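Uncharacterized protein (Bacillus cereus, PDB 5F2H) is of unknown function but is probably a hydrolase of the alpha/beta-hydrolase superfamily, perhaps acting as a carboxylesterase. Local coordinates at residues Asn43-Tyr48 / Lys75-Gly80; Val67-Ile72 / His100-Leu105; Lys128-Phe133 / Glu195-Glu200; Val202-Phe207 / Ile223-Phe228. All coordinates share one frame; numbering follows the deposited sequence.

Contact 1. Residues Asn43-Tyr48 / Lys75-Gly80; sequences NEAQIY and KGFWYG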
loop_
_atom_site.group_PDB
_atom_site.type_symbol
_atom_site.label_atom_id
_atom_site.label_comp_id
_atom_site.label_asym_id
_atom_site.label_seq_id
_atom_site.Cartn_x
_atom_site.Cartn_y
_atom_site.Cartn_z
ATOM N N ASN B 43 -1.707 27.034 20.863
ATOM C CA ASN B 43 -2.806 28.001 20.844
ATOM C C ASN B 43 -2.396 28.996 21.902
ATOM O O ASN B 43 -2.494 28.723 23.087
ATOM C CB ASN B 43 -4.174 27.377 21.151
ATOM C CG ASN B 43 -5.318 28.392 21.065
ATOM O OD1 ASN B 43 -5.157 29.574 21.374
ATOM N ND2 ASN B 43 -6.488 27.918 20.685
ATOM N N GLU B 44 -1.898 30.138 21.457
ATOM C CA GLU B 44 -1.447 31.151 22.380
ATOM C C GLU B 44 -2.567 31.710 23.223
ATOM O O GLU B 44 -2.391 31.956 24.409
ATOM C CB GLU B 44 -0.751 32.289 21.643
ATOM C CG GLU B 44 0.532 31.905 20.943
ATOM C CD GLU B 44 1.213 33.133 20.385
ATOM O OE1 GLU B 44 0.522 34.161 20.252
ATOM O OE2 GLU B 44 2.428 33.087 20.080
ATOM N N ALA B 45 -3.704 31.953 22.586
ATOM C CA ALA B 45 -4.863 32.497 23.275
ATOM C C ALA B 45 -5.095 31.716 24.552
ATOM O O ALA B 45 -5.199 32.287 25.618
ATOM C CB ALA B 45 -6.081 32.436 22.374
ATOM N N GLN B 46 -5.109 30.399 24.434
ATOM C CA GLN B 46 -5.295 29.518 25.567
ATOM C C GLN B 46 -4.163 29.652 26.568
ATOM O O GLN B 46 -4.386 29.573 27.776
ATOM C CB GLN B 46 -5.357 28.081 25.064
ATOM C CG GLN B 46 -5.645 27.014 26.122
ATOM C CD GLN B 46 -6.994 27.176 26.819
ATOM O OE1 GLN B 46 -7.306 28.239 27.350
ATOM N NE2 GLN B 46 -7.739 26.075 26.926
ATOM N N ILE B 47 -2.936 29.832 26.066
ATOM C CA ILE B 47 -1.772 30.011 26.938
ATOM C C ILE B 47 -1.891 31.331 27.699
ATOM O O ILE B 47 -1.607 31.384 28.902
ATOM C CB ILE B 47 -0.458 29.933 26.160
ATOM C CG1 ILE B 47 -0.291 28.524 25.592
ATOM C CG2 ILE B 47 0.730 30.216 27.066
ATOM C CD1 ILE B 47 0.909 28.380 24.686
ATOM N N TYR B 48 -2.306 32.397 27.025
ATOM C CA TYR B 48 -2.474 33.678 27.718
ATOM C C TYR B 48 -3.574 33.626 28.749
ATOM O O TYR B 48 -3.438 34.224 29.813
ATOM C CB TYR B 48 -2.754 34.851 26.774
ATOM C CG TYR B 48 -1.548 35.346 26.012
ATOM C CD1 TYR B 48 -0.658 36.223 26.608
ATOM C CD2 TYR B 48 -1.329 34.993 24.692
ATOM C CE1 TYR B 48 0.431 36.712 25.923
ATOM C CE2 TYR B 48 -0.233 35.474 23.995
ATOM C CZ TYR B 48 0.638 36.340 24.613
ATOM O OH TYR B 48 1.731 36.828 23.938
ATOM N N LYS B 75 -2.219 41.150 20.538
ATOM C CA LYS B 75 -2.406 39.987 19.675
ATOM C C LYS B 75 -3.799 39.809 19.097
ATOM O O LYS B 75 -4.003 38.977 18.230
ATOM C CB LYS B 75 -1.886 38.731 20.352
ATOM C CG LYS B 75 -0.372 38.778 20.448
ATOM C CD LYS B 75 0.211 37.507 21.030
ATOM C CE LYS B 75 1.727 37.494 20.877
ATOM N NZ LYS B 75 2.391 38.664 21.514
ATOM N N GLY B 76 -4.739 40.635 19.542
ATOM C CA GLY B 76 -6.114 40.588 19.049
ATOM C C GLY B 76 -6.957 39.341 19.301
ATOM O O GLY B 76 -7.837 39.046 18.499
ATOM N N PHE B 77 -6.713 38.597 20.383
ATOM C CA PHE B 77 -7.526 37.417 20.648
ATOM C C PHE B 77 -8.763 37.825 21.435
ATOM O O PHE B 77 -8.874 38.972 21.872
ATOM C CB PHE B 77 -6.790 36.380 21.487
ATOM C CG PHE B 77 -5.491 35.916 20.906
ATOM C CD1 PHE B 77 -5.460 35.253 19.689
ATOM C CD2 PHE B 77 -4.339 35.956 21.671
ATOM C CE1 PHE B 77 -4.280 34.745 19.191
ATOM C CE2 PHE B 77 -3.156 35.461 21.179
ATOM C CZ PHE B 77 -3.122 34.855 19.936
ATOM N N TRP B 78 -9.686 36.887 21.634
ATOM C CA TRP B 78 -10.908 37.165 22.413
ATOM C C TRP B 78 -11.316 35.917 23.195
ATOM O O TRP B 78 -10.957 34.811 22.812
ATOM C CB TRP B 78 -12.074 37.600 21.508
ATOM C CG TRP B 78 -12.551 36.523 20.620
ATOM C CD1 TRP B 78 -12.166 36.272 19.344
ATOM C CD2 TRP B 78 -13.489 35.505 20.964
ATOM N NE1 TRP B 78 -12.829 35.175 18.853
ATOM C CE2 TRP B 78 -13.636 34.677 19.841
ATOM C CE3 TRP B 78 -14.212 35.206 22.124
ATOM C CZ2 TRP B 78 -14.466 33.561 19.849
ATOM C CZ3 TRP B 78 -15.027 34.107 22.127
ATOM C CH2 TRP B 78 -15.159 33.304 20.993
ATOM N N TYR B 79 -12.092 36.111 24.262
ATOM C CA TYR B 79 -12.579 35.015 25.100
ATOM C C TYR B 79 -14.066 35.194 25.394
ATOM O O TYR B 79 -14.608 36.287 25.240
ATOM C CB TYR B 79 -11.796 34.961 26.394
ATOM C CG TYR B 79 -10.305 34.852 26.154
ATOM C CD1 TYR B 79 -9.707 33.627 25.955
ATOM C CD2 TYR B 79 -9.507 35.977 26.101
ATOM C CE1 TYR B 79 -8.351 33.524 25.714
ATOM C CE2 TYR B 79 -8.154 35.879 25.882
ATOM C CZ TYR B 79 -7.576 34.647 25.691
ATOM O OH TYR B 79 -6.212 34.556 25.472
ATOM N N GLY B 80 -14.726 34.109 25.804
ATOM C CA GLY B 80 -16.173 34.114 26.112
ATOM C C GLY B 80 -16.622 35.227 27.033
ATOM O O GLY B 80 -15.970 35.541 28.020
#

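Contact 2. Residues Val67-Ile72 / His100-Leu105; sequences VMKEAI and HQMVQL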
loop_
_atom_site.group_PDB
_atom_site.type_symbol
_atom_site.label_atom_id
_atom_site.label_comp_id
_atom_site.label_asym_id
_atom_site.label_seq_id
_atom_site.Cartn_x
_atom_site.Cartn_y
_atom_site.Cartn_z
ATOM N N VAL B 67 -0.910 41.232 30.924
ATOM C CA VAL B 67 -0.939 39.940 30.245
ATOM C C VAL B 67 -2.198 39.989 29.397
ATOM O O VAL B 67 -2.162 39.746 28.202
ATOM C CB VAL B 67 -1.008 38.759 31.229
ATOM C CG1 VAL B 67 -1.129 37.433 30.488
ATOM C CG2 VAL B 67 0.219 38.728 32.109
HETATM N N MSE B 68 -3.304 40.356 30.039
HETATM C CA MSE B 68 -4.600 40.480 29.389
HETATM C C MSE B 68 -4.476 41.438 28.241
HETATM O O MSE B 68 -4.762 41.072 27.099
HETATM C CB MSE B 68 -5.613 40.938 30.432
HETATM C CG MSE B 68 -7.024 40.551 30.036
HETATM SE SE MSE B 68 -8.178 40.485 31.628
HETATM C CE MSE B 68 -9.764 39.743 30.731
ATOM N N LYS B 69 -4.002 42.654 28.509
ATOM C CA LYS B 69 -3.827 43.664 27.446
ATOM C C LYS B 69 -3.113 43.117 26.240
ATOM O O LYS B 69 -3.578 43.256 25.120
ATOM C CB LYS B 69 -3.023 44.875 27.919
ATOM C CG LYS B 69 -3.709 45.791 28.910
ATOM C CD LYS B 69 -2.793 46.941 29.307
ATOM C CE LYS B 69 -3.502 47.916 30.237
ATOM N NZ LYS B 69 -2.612 49.027 30.672
ATOM N N GLU B 70 -1.968 42.505 26.465
ATOM C CA GLU B 70 -1.212 41.968 25.356
ATOM C C GLU B 70 -2.091 41.056 24.507
ATOM O O GLU B 70 -2.372 41.347 23.340
ATOM C CB GLU B 70 0.019 41.236 25.875
ATOM C CG GLU B 70 0.890 40.649 24.789
ATOM C CD GLU B 70 2.137 39.986 25.357
ATOM O OE1 GLU B 70 2.724 40.567 26.291
ATOM O OE2 GLU B 70 2.566 38.919 24.849
ATOM N N ALA B 71 -2.557 39.980 25.124
ATOM C CA ALA B 71 -3.408 38.993 24.472
ATOM C C ALA B 71 -4.529 39.578 23.634
ATOM O O ALA B 71 -4.689 39.245 22.460
ATOM C CB ALA B 71 -4.028 38.105 25.537
ATOM N N ILE B 72 -5.312 40.445 24.259
ATOM C CA ILE B 72 -6.451 41.047 23.605
ATOM C C ILE B 72 -6.126 42.263 22.758
ATOM O O ILE B 72 -6.621 42.392 21.642
ATOM C CB ILE B 72 -7.488 41.428 24.649
ATOM C CG1 ILE B 72 -7.847 40.183 25.450
ATOM C CG2 ILE B 72 -8.724 42.013 23.974
ATOM C CD1 ILE B 72 -8.760 40.443 26.622
ATOM N N HIS B 100 -12.815 46.609 31.684
ATOM C CA HIS B 100 -14.100 46.724 30.986
ATOM C C HIS B 100 -13.850 46.916 29.501
ATOM O O HIS B 100 -14.619 46.431 28.678
ATOM C CB HIS B 100 -14.991 47.818 31.579
ATOM C CG HIS B 100 -15.305 47.597 33.026
ATOM N ND1 HIS B 100 -14.754 48.362 34.031
ATOM C CD2 HIS B 100 -15.978 46.598 33.646
ATOM C CE1 HIS B 100 -15.154 47.902 35.202
ATOM N NE2 HIS B 100 -15.885 46.822 34.998
ATOM N N GLN B 101 -12.756 47.596 29.165
ATOM C CA GLN B 101 -12.385 47.810 27.775
ATOM C C GLN B 101 -12.168 46.484 27.061
ATOM O O GLN B 101 -12.565 46.301 25.903
ATOM C CB GLN B 101 -11.069 48.564 27.698
ATOM C CG GLN B 101 -10.551 48.730 26.275
ATOM C CD GLN B 101 -9.179 49.353 26.236
ATOM O OE1 GLN B 101 -8.569 49.605 27.277
ATOM N NE2 GLN B 101 -8.669 49.574 25.035
HETATM N N MSE B 102 -11.471 45.579 27.733
HETATM C CA MSE B 102 -11.194 44.287 27.141
HETATM C C MSE B 102 -12.468 43.520 27.005
HETATM O O MSE B 102 -12.753 42.985 25.941
HETATM C CB MSE B 102 -10.050 43.602 27.840
HETATM C CG MSE B 102 -8.825 44.110 27.085
HETATM SE SE MSE B 102 -7.356 44.153 28.360
HETATM C CE MSE B 102 -7.102 46.086 28.025
ATOM N N VAL B 103 -13.261 43.491 28.067
ATOM C CA VAL B 103 -14.545 42.791 28.049
ATOM C C VAL B 103 -15.350 43.180 26.819
ATOM O O VAL B 103 -15.763 42.341 26.014
ATOM C CB VAL B 103 -15.385 43.163 29.283
ATOM C CG1 VAL B 103 -16.831 42.705 29.135
ATOM C CG2 VAL B 103 -14.766 42.612 30.554
ATOM N N GLN B 104 -15.515 44.479 26.647
ATOM C CA GLN B 104 -16.291 44.966 25.537
ATOM C C GLN B 104 -15.628 44.630 24.211
ATOM O O GLN B 104 -16.303 44.363 23.222
ATOM C CB GLN B 104 -16.483 46.476 25.604
ATOM C CG GLN B 104 -17.827 46.824 25.028
ATOM C CD GLN B 104 -18.909 46.271 25.946
ATOM O OE1 GLN B 104 -18.703 46.191 27.167
ATOM N NE2 GLN B 104 -20.064 45.922 25.393
ATOM N N LEU B 105 -14.306 44.691 24.180
ATOM C CA LEU B 105 -13.594 44.407 22.965
ATOM C C LEU B 105 -13.803 42.955 22.599
ATOM O O LEU B 105 -14.080 42.653 21.443
ATOM C CB LEU B 105 -12.126 44.801 23.105
ATOM C CG LEU B 105 -11.218 44.649 21.885
ATOM C CD1 LEU B 105 -11.814 45.269 20.628
ATOM C CD2 LEU B 105 -9.855 45.251 22.216
#

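Contact 3. Residues Lys128-Phe133 / Glu195-Glu200; sequences KKEKLF and ENHRGE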
loop_
_atom_site.group_PDB
_atom_site.type_symbol
_atom_site.label_atom_id
_atom_site.label_comp_id
_atom_site.label_asym_id
_atom_site.label_seq_id
_atom_site.Cartn_x
_atom_site.Cartn_y
_atom_site.Cartn_z
ATOM N N LYS B 128 0.814 6.900 -1.532
ATOM C CA LYS B 128 0.550 5.708 -2.336
ATOM C C LYS B 128 1.817 4.906 -2.618
ATOM O O LYS B 128 2.522 5.115 -3.613
ATOM C CB LYS B 128 -0.259 5.992 -3.606
ATOM C CG LYS B 128 -1.697 6.364 -3.290
ATOM C CD LYS B 128 -2.588 6.452 -4.518
ATOM C CE LYS B 128 -4.033 6.714 -4.101
ATOM N NZ LYS B 128 -4.972 6.759 -5.255
ATOM N N LYS B 129 2.084 3.980 -1.700
ATOM C CA LYS B 129 3.240 3.097 -1.781
ATOM C C LYS B 129 3.096 2.124 -2.951
ATOM O O LYS B 129 2.652 0.995 -2.780
ATOM C CB LYS B 129 3.398 2.305 -0.477
ATOM C CG LYS B 129 3.720 3.130 0.764
ATOM C CD LYS B 129 4.002 2.231 1.969
ATOM C CE LYS B 129 5.263 1.385 1.778
ATOM N NZ LYS B 129 5.525 0.451 2.907
ATOM N N GLU B 130 3.474 2.581 -4.135
ATOM C CA GLU B 130 3.398 1.772 -5.359
ATOM C C GLU B 130 4.534 0.729 -5.444
ATOM O O GLU B 130 5.717 1.086 -5.448
ATOM C CB GLU B 130 3.436 2.705 -6.576
ATOM C CG GLU B 130 4.696 3.565 -6.606
ATOM C CD GLU B 130 4.711 4.623 -7.685
ATOM O OE1 GLU B 130 5.811 5.161 -7.980
ATOM O OE2 GLU B 130 3.629 4.929 -8.225
ATOM N N LYS B 131 4.171 -0.552 -5.511
ATOM C CA LYS B 131 5.146 -1.649 -5.592
ATOM C C LYS B 131 5.194 -2.172 -7.032
ATOM O O LYS B 131 4.176 -2.173 -7.724
ATOM C CB LYS B 131 4.761 -2.766 -4.611
ATOM C CG LYS B 131 4.658 -2.264 -3.170
ATOM C CD LYS B 131 4.194 -3.271 -2.113
ATOM C CE LYS B 131 5.186 -4.395 -1.877
ATOM N NZ LYS B 131 4.758 -5.333 -0.796
ATOM N N LEU B 132 6.367 -2.606 -7.492
ATOM C CA LEU B 132 6.497 -3.104 -8.860
ATOM C C LEU B 132 7.057 -4.490 -8.913
ATOM O O LEU B 132 7.890 -4.853 -8.109
ATOM C CB LEU B 132 7.408 -2.193 -9.689
ATOM C CG LEU B 132 7.705 -2.645 -11.127
ATOM C CD1 LEU B 132 6.447 -2.848 -11.957
ATOM C CD2 LEU B 132 8.587 -1.626 -11.820
ATOM N N PHE B 133 6.568 -5.277 -9.862
ATOM C CA PHE B 133 7.038 -6.630 -10.051
ATOM C C PHE B 133 7.204 -6.820 -11.553
ATOM O O PHE B 133 6.270 -6.602 -12.317
ATOM C CB PHE B 133 6.041 -7.644 -9.539
ATOM C CG PHE B 133 6.569 -9.039 -9.534
ATOM C CD1 PHE B 133 6.839 -9.694 -10.718
ATOM C CD2 PHE B 133 6.726 -9.720 -8.352
ATOM C CE1 PHE B 133 7.286 -11.003 -10.717
ATOM C CE2 PHE B 133 7.186 -11.019 -8.335
ATOM C CZ PHE B 133 7.453 -11.671 -9.514
ATOM N N GLU B 195 10.592 6.973 -13.665
ATOM C CA GLU B 195 10.602 8.403 -14.042
ATOM C C GLU B 195 9.310 9.124 -13.718
ATOM O O GLU B 195 9.317 10.267 -13.263
ATOM C CB GLU B 195 10.785 8.588 -15.564
ATOM C CG GLU B 195 12.120 8.200 -16.194
ATOM C CD GLU B 195 13.290 9.065 -15.758
ATOM O OE1 GLU B 195 13.083 10.062 -15.033
ATOM O OE2 GLU B 195 14.427 8.761 -16.179
ATOM N N ASN B 196 8.203 8.444 -13.996
ATOM C CA ASN B 196 6.868 8.987 -13.797
ATOM C C ASN B 196 6.178 8.346 -12.590
ATOM O O ASN B 196 4.956 8.228 -12.552
ATOM C CB ASN B 196 6.070 8.710 -15.071
ATOM C CG ASN B 196 4.765 9.471 -15.135
ATOM O OD1 ASN B 196 4.386 10.175 -14.201
ATOM N ND2 ASN B 196 4.081 9.354 -16.264
ATOM N N HIS B 197 6.968 7.904 -11.616
ATOM C CA HIS B 197 6.424 7.274 -10.420
ATOM C C HIS B 197 7.386 7.348 -9.236
ATOM O O HIS B 197 7.195 8.120 -8.301
ATOM C CB HIS B 197 6.111 5.794 -10.681
ATOM C CG HIS B 197 4.999 5.560 -11.650
ATOM N ND1 HIS B 197 5.192 5.529 -13.014
ATOM C CD2 HIS B 197 3.688 5.288 -11.450
ATOM C CE1 HIS B 197 4.041 5.282 -13.614
ATOM N NE2 HIS B 197 3.113 5.127 -12.687
ATOM N N ARG B 198 8.435 6.541 -9.327
ATOM C CA ARG B 198 9.472 6.390 -8.305
ATOM C C ARG B 198 8.906 5.602 -7.126
ATOM O O ARG B 198 8.653 6.136 -6.046
ATOM C CB ARG B 198 10.116 7.704 -7.861
ATOM C CG ARG B 198 11.303 7.497 -6.919
ATOM C CD ARG B 198 12.420 6.733 -7.629
ATOM N NE ARG B 198 13.550 6.376 -6.767
ATOM C CZ ARG B 198 13.662 5.233 -6.085
ATOM N NH1 ARG B 198 12.707 4.309 -6.127
ATOM N NH2 ARG B 198 14.738 5.014 -5.338
ATOM N N GLY B 199 8.681 4.319 -7.382
ATOM C CA GLY B 199 8.147 3.397 -6.391
ATOM C C GLY B 199 9.113 2.936 -5.319
ATOM O O GLY B 199 10.317 3.225 -5.362
ATOM N N GLU B 200 8.549 2.211 -4.353
ATOM C CA GLU B 200 9.285 1.661 -3.216
ATOM C C GLU B 200 9.889 0.281 -3.506
ATOM O O GLU B 200 11.005 0.191 -4.025
ATOM C CB GLU B 200 8.403 1.613 -1.951
ATOM C CG GLU B 200 7.903 2.953 -1.409
ATOM C CD GLU B 200 6.877 3.664 -2.285
ATOM O OE1 GLU B 200 6.336 3.045 -3.222
ATOM O OE2 GLU B 200 6.566 4.840 -2.005
#

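Contact 4. Residues Val202-Phe207 / Ile223-Phe228; sequences VIIGGF and IDVDGF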
loop_
_atom_site.group_PDB
_atom_site.type_symbol
_atom_site.label_atom_id
_atom_site.label_comp_id
_atom_site.label_asym_id
_atom_site.label_seq_id
_atom_site.Cartn_x
_atom_site.Cartn_y
_atom_site.Cartn_z
ATOM N N VAL B 202 10.678 -3.331 -5.292
ATOM C CA VAL B 202 10.772 -3.872 -6.660
ATOM C C VAL B 202 11.346 -5.304 -6.666
ATOM O O VAL B 202 12.434 -5.557 -6.159
ATOM C CB VAL B 202 11.629 -2.993 -7.576
ATOM C CG1 VAL B 202 11.683 -3.583 -8.977
ATOM C CG2 VAL B 202 11.076 -1.580 -7.618
ATOM N N ILE B 203 10.594 -6.235 -7.235
ATOM C CA ILE B 203 11.004 -7.624 -7.320
ATOM C C ILE B 203 10.979 -8.011 -8.780
ATOM O O ILE B 203 9.997 -7.716 -9.464
ATOM C CB ILE B 203 9.994 -8.537 -6.587
ATOM C CG1 ILE B 203 9.912 -8.163 -5.102
ATOM C CG2 ILE B 203 10.359 -10.008 -6.775
ATOM C CD1 ILE B 203 8.928 -8.993 -4.298
ATOM N N ILE B 204 12.022 -8.680 -9.267
ATOM C CA ILE B 204 12.007 -9.106 -10.660
ATOM C C ILE B 204 12.013 -10.621 -10.717
ATOM O O ILE B 204 12.744 -11.270 -9.996
ATOM C CB ILE B 204 13.114 -8.507 -11.529
ATOM C CG1 ILE B 204 12.889 -8.924 -12.984
ATOM C CG2 ILE B 204 14.481 -8.957 -11.044
ATOM C CD1 ILE B 204 13.779 -8.227 -13.982
ATOM N N GLY B 205 11.113 -11.168 -11.525
ATOM C CA GLY B 205 10.970 -12.594 -11.700
ATOM C C GLY B 205 11.197 -12.948 -13.153
ATOM O O GLY B 205 11.123 -12.083 -14.046
ATOM N N GLY B 206 11.450 -14.230 -13.411
ATOM C CA GLY B 206 11.671 -14.702 -14.781
ATOM C C GLY B 206 11.601 -16.213 -14.882
ATOM O O GLY B 206 11.664 -16.911 -13.862
ATOM N N PHE B 207 11.526 -16.703 -16.115
ATOM C CA PHE B 207 11.449 -18.120 -16.417
ATOM C C PHE B 207 12.493 -18.420 -17.517
ATOM O O PHE B 207 12.481 -17.769 -18.564
ATOM C CB PHE B 207 9.986 -18.424 -16.850
ATOM C CG PHE B 207 9.755 -19.826 -17.296
ATOM C CD1 PHE B 207 9.596 -20.843 -16.370
ATOM C CD2 PHE B 207 9.727 -20.137 -18.631
ATOM C CE1 PHE B 207 9.462 -22.156 -16.770
ATOM C CE2 PHE B 207 9.546 -21.449 -19.046
ATOM C CZ PHE B 207 9.415 -22.461 -18.115
ATOM N N ILE B 223 19.245 -1.894 -12.965
ATOM C CA ILE B 223 17.963 -1.917 -12.307
ATOM C C ILE B 223 18.106 -2.203 -10.828
ATOM O O ILE B 223 18.764 -3.155 -10.457
ATOM C CB ILE B 223 17.077 -3.010 -12.911
ATOM C CG1 ILE B 223 16.625 -2.581 -14.289
ATOM C CG2 ILE B 223 15.831 -3.225 -12.067
ATOM C CD1 ILE B 223 15.637 -3.541 -14.898
ATOM N N ASP B 224 17.469 -1.391 -9.997
ATOM C CA ASP B 224 17.524 -1.568 -8.564
ATOM C C ASP B 224 16.361 -2.473 -8.151
ATOM O O ASP B 224 15.193 -2.135 -8.367
ATOM C CB ASP B 224 17.433 -0.192 -7.907
ATOM C CG ASP B 224 17.812 -0.210 -6.436
ATOM O OD1 ASP B 224 18.314 -1.249 -5.952
ATOM O OD2 ASP B 224 17.659 0.840 -5.774
ATOM N N VAL B 225 16.694 -3.611 -7.546
ATOM C CA VAL B 225 15.723 -4.604 -7.115
ATOM C C VAL B 225 15.919 -5.051 -5.682
ATOM O O VAL B 225 17.029 -5.177 -5.212
ATOM C CB VAL B 225 15.852 -5.831 -8.032
ATOM C CG1 VAL B 225 15.241 -7.069 -7.448
ATOM C CG2 VAL B 225 15.269 -5.538 -9.397
ATOM N N ASP B 226 14.818 -5.301 -4.990
ATOM C CA ASP B 226 14.854 -5.759 -3.602
ATOM C C ASP B 226 14.980 -7.276 -3.503
ATOM O O ASP B 226 15.403 -7.790 -2.483
ATOM C CB ASP B 226 13.610 -5.287 -2.840
ATOM C CG ASP B 226 13.528 -3.769 -2.739
ATOM O OD1 ASP B 226 14.258 -3.068 -3.483
ATOM O OD2 ASP B 226 12.718 -3.275 -1.923
ATOM N N GLY B 227 14.530 -7.994 -4.527
ATOM C CA GLY B 227 14.618 -9.453 -4.543
ATOM C C GLY B 227 14.371 -10.000 -5.932
ATOM O O GLY B 227 13.998 -9.265 -6.823
ATOM N N PHE B 228 14.573 -11.293 -6.138
ATOM C CA PHE B 228 14.344 -11.859 -7.465
ATOM C C PHE B 228 13.786 -13.258 -7.314
ATOM O O PHE B 228 14.219 -14.019 -6.441
ATOM C CB PHE B 228 15.637 -11.875 -8.281
ATOM C CG PHE B 228 16.690 -12.780 -7.719
ATOM C CD1 PHE B 228 17.515 -12.359 -6.700
ATOM C CD2 PHE B 228 16.848 -14.046 -8.209
ATOM C CE1 PHE B 228 18.509 -13.189 -6.189
ATOM C CE2 PHE B 228 17.838 -14.889 -7.708
ATOM C CZ PHE B 228 18.673 -14.460 -6.695
#

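Contact 1. Residues Asn43-Tyr48 / Lys75-Gly80
F77 and Y79 both hold CG anti to their own carbonyl carbon (chi1 -57° and -55°), and these torsions swing the two rings from loop 75-80 onto the first turn of helix 44-58, where A45 receives them. The methyl group of A45 lies over one face of the F77 ring, CB 3.9 Å from the ring centroid in a CH-pi contact, while the opposite face has the carbonyl O of K75 above its centre. Y79 leads with its hydroxyl: OH donates to the backbone O of A45, 2.5 Å away in the model, and that carbonyl lies at the edge of the ring. Y48 crosses both F77 and K75 at about a right angle, with CD2 4.0 Å from F77 CE2 and CE2 3.6 Å from K75 CD. A bend at the last torsion of K75 brings NZ to Y48 OH in a weak hydrogen bond of 3.1 Å; the stronger partner of this hydroxyl is E70 on helix 61-74. E44 OE1 approaches the edge of F77, 3.7 Å from CZ. At the helix start, N43 OD1 accepts from Q46 N (3.2 Å), a capping bond. S171 of the second subunit bonds to W78 N and packs on A45 and F77. An N-capped helix start covered by an aromatic interhelical loop is thus built into an all-helical N-terminal domain, consistent with its TPR-clan assignment.

Contact 2. Residues Val67-Ile72 / His100-Leu105
M102, a selenomethionine, carries most of the packing between helices 61-74 and 97-115, two neighbours in the helical N-terminal domain, whose family belongs to the TPR clan. The short segments run in nearly the same direction, 28° apart with their axes 10.6 Å from each other at closest approach, and no hydrogen bond links them; the join is apolar. Along helix 97-115, M102 comes first, and its side chain can be followed outward atom by atom. Its CB rests 3.6 Å from I72 CD1, and the next atom, CG, faces both ends of the isoleucine, 3.7 Å from CD1 and 3.8 Å from CG2. Bends at chi2 and chi3 then turn the chain toward the preceding turn of helix 61-74. There the selenium lies against the backbone at K69, 3.7 Å from its CA, with CG of M68, also a selenomethionine, slightly farther off, and CE ends 3.5 Å from K69 CG, touching the aliphatic base of a lysine whose chain runs on extended. M68 also packs on F99 of helix 97-115 and L84 of helix 81-86, and the backbone O of I72 accepts from R109, a polar tie between the same two helices. One turn beyond M102, L105 holds CG anti to its N (chi1 -177°) and sends CD2 alongside I72, where it meets CG2 at 3.9 Å.

Contact 3. Residues Lys128-Phe133 / Glu195-Glu200
At the edge of the H197 ring, on its CD2 side, lies the carboxylate of E130; the two residues are modelled too close together, and the exact placing of the carboxylate is therefore doubtful. The ring nitrogen ND1 is engaged by the backbone O of F193, whose ring also stacks with that of H197. The histidine is thus fixed by the end of helix 179-195, and the glutamate comes up beside it. E130 gets there with CG between its backbone N and carbonyl carbon (chi1 58°) and an extended chain beyond, which passes G199 with CG 3.5 Å from G199 CA. A second carboxylate, that of E200, is turned 72° against that of E130. Its chain folds back at chi2, placing CD 3.7 Å from K129 CA, against the inverse gamma turn centred on K129. E200 OE1 lies close to the E130 carbonyl O, a pairing of two acceptors that is not a hydrogen bond. Between the backbones, E200 N donates to E130 O at 3.2 Å. Just beyond, L132 continues the backbone pairing with S201 and I203. K128 and K129 pack on E130 and D157 of the second subunit. Here the loop leaving helix 179-195 meets the approach to strand 131-136 and leads into the parallel strand pairing of an alpha/beta-hydrolase-type sheet.

Contact 4. Residues Val202-Phe207 / Ile223-Phe228
V225 crosses both V202 and I204 at about a right angle, and its CG2 methyl bridges the two: it lies 4.1 Å from V202 CG1 and 3.9 Å from I204 CG2. With CG1 of I204 anti to the N (chi1 -174°), CG2 is the branch turned to V225. F228 shares the sheet face of I204, yet only its base comes close, with CB 4.2 Å from I204 CG2, and the ring swings off beyond. On the other face I203 pairs with G227, which brings no side chain of its own. The backbones run parallel. D226 N donates to V202 O at 2.7 Å, and I204 N donates to G227 O at 3.2 Å, though the position of that oxygen is less sure. Strands 202-207 and 227-231 are joined through helix 209-219 as a beta-alpha-beta crossover, and G206 opens a GxSxG sequence consistent with the nucleophile elbow of alpha/beta hydrolases. I204 packs against L186 of helix 179-195 and against A214 and I218 of helix 209-219. Strand 131-136 flanks strand 202-207 on the side away from 227-231, pairing I134 with I203 and G205 and setting F133 against the I203 side chain.

How the contacts relate
The four contacts fall into two groups in separate parts of the chain. Contacts 1 and 2 lie in the helical N-terminal region with centres 10 Å apart, and their segments alternate along the chain; they touch directly, through a probable hydrogen bond from F77 N to A71 O and the packing of Y48 on A71. Contacts 3 and 4 follow later, in series, with centres 14 Å apart, and meet in the parallel sheet, where strands 131-136 and 202-207 are neighbours. Between the groups, centres are 46 to 67 Å apart and no atoms meet. The chain is thus elongated, a helical domain held away from the hydrolase-like one, and contacts 1 and 3 both touch the second subunit.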